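Local coordinates for protein arylalkylamine N-Acetyltransferase 2 (PDB 4FD6) that probably transfers acyl groups from coenzyme A thioesters to arylalkylamines such as dopamine and serotonin, as an insect member of the AANAT subfamily, at residues L36-N41 / V206-H211. Numbering follows the deposited sequence.
Sequences LNKAVN and VVDPPH
Ala39, in the last turn of helix 35-39, meets Val206 and Val207 of the loop that leads into strand 213-220 of this GNAT-fold acetyltransferase. Its CB lies 3.4 Å from Val206 O and 4.0 Å from Val207 CG2. In Val207, chi1 of -180° puts CG1 anti to N and leaves CG2, anti to the carbonyl carbon, as the branch that touches Ala39; Leu36 CD2 approaches the same Val207 CG2 more loosely, at 4.4 Å. From CB, Lys38 CG stands anti to the backbone N (chi1 -172°), and CD passes 3.7 Å from Asp208 OD1; a bend at chi3 (-61°) then sets the direction of CE, and NZ follows it, extended. At 4.3 Å, Lys38 NZ and Asp208 OD1 are too far apart for a salt bridge, though the opposite charges should still attract; NZ is instead salt-bridged to Asp33. The two side chains cross nearly at right angles. Beyond Ala39 the helix closes in a Schellman motif, with Asn41 as its positive-phi C-prime residue and Asn41 N bonded to Lys38 O at 3.1 Å. Near this end a water joins the segments, donating to Ala39 O and accepting from Val206 N, each at 2.8 Å.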
loop_
_atom_site.group_PDB
_atom_site.type_symbol
_atom_site.label_atom_id
_atom_site.label_comp_id
_atom_site.label_asym_id
_atom_site.label_seq_id
_atom_site.Cartn_x
_atom_site.Cartn_y
_atom_site.Cartn_z
ATOM N N LEU A 36 1.749 7.447 -8.025
ATOM C CA LEU A 36 1.071 7.050 -9.254
ATOM C C LEU A 36 -0.288 7.747 -9.387
ATOM O O LEU A 36 -0.640 8.213 -10.462
ATOM C CB LEU A 36 0.907 5.533 -9.333
ATOM C CG LEU A 36 2.181 4.690 -9.369
ATOM C CD1 LEU A 36 1.843 3.220 -9.494
ATOM C CD2 LEU A 36 3.093 5.141 -10.504
ATOM N N ASN A 37 -1.046 7.822 -8.296
ATOM C CA ASN A 37 -2.321 8.544 -8.330
ATOM C C ASN A 37 -2.086 9.966 -8.821
ATOM O O ASN A 37 -2.815 10.474 -9.671
ATOM C CB ASN A 37 -2.976 8.584 -6.946
ATOM C CG ASN A 37 -3.396 7.219 -6.463
ATOM O OD1 ASN A 37 -3.425 6.259 -7.237
ATOM N ND2 ASN A 37 -3.753 7.120 -5.179
ATOM N N LYS A 38 -1.053 10.600 -8.274
ATOM C CA LYS A 38 -0.731 11.970 -8.630
ATOM C C LYS A 38 -0.343 12.094 -10.101
ATOM O O LYS A 38 -0.779 13.029 -10.796
ATOM C CB LYS A 38 0.394 12.501 -7.741
ATOM C CG LYS A 38 0.667 13.995 -7.928
ATOM C CD LYS A 38 1.898 14.448 -7.171
ATOM C CE LYS A 38 1.738 14.237 -5.685
ATOM N NZ LYS A 38 2.938 14.692 -4.920
ATOM N N ALA A 39 0.476 11.156 -10.573
ATOM C CA ALA A 39 0.965 11.187 -11.952
ATOM C C ALA A 39 -0.167 11.175 -12.986
ATOM O O ALA A 39 -0.034 11.734 -14.082
ATOM C CB ALA A 39 1.910 10.020 -12.195
ATOM N N VAL A 40 -1.277 10.526 -12.658
ATOM C CA VAL A 40 -2.385 10.444 -13.608
ATOM C C VAL A 40 -3.595 11.262 -13.176
ATOM O O VAL A 40 -4.692 11.048 -13.681
ATOM C CB VAL A 40 -2.815 8.986 -13.879
ATOM C CG1 VAL A 40 -1.684 8.219 -14.533
ATOM C CG2 VAL A 40 -3.263 8.309 -12.593
ATOM N N ASN A 41 -3.376 12.197 -12.252
ATOM C CA ASN A 41 -4.426 13.067 -11.712
ATOM C C ASN A 41 -5.668 12.286 -11.318
ATOM O O ASN A 41 -6.777 12.600 -11.758
ATOM C CB ASN A 41 -4.817 14.153 -12.722
ATOM C CG ASN A 41 -3.639 14.995 -13.167
ATOM O OD1 ASN A 41 -3.408 15.166 -14.365
ATOM N ND2 ASN A 41 -2.887 15.528 -12.205
ATOM N N VAL A 206 4.468 10.034 -15.387
ATOM C CA VAL A 206 5.508 11.028 -15.140
ATOM C C VAL A 206 5.439 11.393 -13.662
ATOM O O VAL A 206 4.469 12.001 -13.203
ATOM C CB VAL A 206 5.350 12.281 -16.027
ATOM C CG1 VAL A 206 6.363 13.346 -15.630
ATOM C CG2 VAL A 206 5.500 11.911 -17.490
ATOM N N VAL A 207 6.458 10.990 -12.912
ATOM C CA VAL A 207 6.368 11.012 -11.460
ATOM C C VAL A 207 7.316 12.032 -10.834
ATOM O O VAL A 207 8.442 12.204 -11.283
ATOM C CB VAL A 207 6.613 9.601 -10.865
ATOM C CG1 VAL A 207 6.507 9.636 -9.360
ATOM C CG2 VAL A 207 5.613 8.597 -11.442
ATOM N N ASP A 208 6.855 12.713 -9.792
ATOM C CA ASP A 208 7.658 13.747 -9.153
ATOM C C ASP A 208 8.786 13.148 -8.329
ATOM O O ASP A 208 8.586 12.155 -7.634
ATOM C CB ASP A 208 6.786 14.630 -8.254
ATOM C CG ASP A 208 5.826 15.504 -9.038
ATOM O OD1 ASP A 208 4.958 16.139 -8.401
ATOM O OD2 ASP A 208 5.931 15.557 -10.284
ATOM N N PRO A 209 9.981 13.754 -8.397
ATOM C CA PRO A 209 11.057 13.372 -7.486
ATOM C C PRO A 209 10.515 13.410 -6.064
ATOM O O PRO A 209 9.596 14.192 -5.790
ATOM C CB PRO A 209 12.094 14.487 -7.684
ATOM C CG PRO A 209 11.822 15.011 -9.053
ATOM C CD PRO A 209 10.348 14.900 -9.251
ATOM N N PRO A 210 11.059 12.575 -5.171
ATOM C CA PRO A 210 12.188 11.675 -5.400
ATOM C C PRO A 210 11.761 10.273 -5.801
ATOM O O PRO A 210 12.582 9.362 -5.730
ATOM C CB PRO A 210 12.837 11.610 -4.021
ATOM C CG PRO A 210 11.680 11.700 -3.090
ATOM C CD PRO A 210 10.633 12.556 -3.762
ATOM N N HIS A 211 10.515 10.091 -6.183
ATOM C CA HIS A 211 9.987 8.782 -6.558
ATOM C C HIS A 211 10.474 8.305 -7.918
ATOM O O HIS A 211 10.154 8.874 -8.895
ATOM C CB HIS A 211 8.486 8.850 -6.515
ATOM C CG HIS A 211 7.991 9.297 -5.206
ATOM N ND1 HIS A 211 7.327 10.484 -5.022
ATOM C CD2 HIS A 211 8.175 8.775 -3.988
ATOM C CE1 HIS A 211 7.108 10.660 -3.742
ATOM N NE2 HIS A 211 7.588 9.624 -3.098
HETATM O O HOH W 1 1.781 10.759 -15.948
#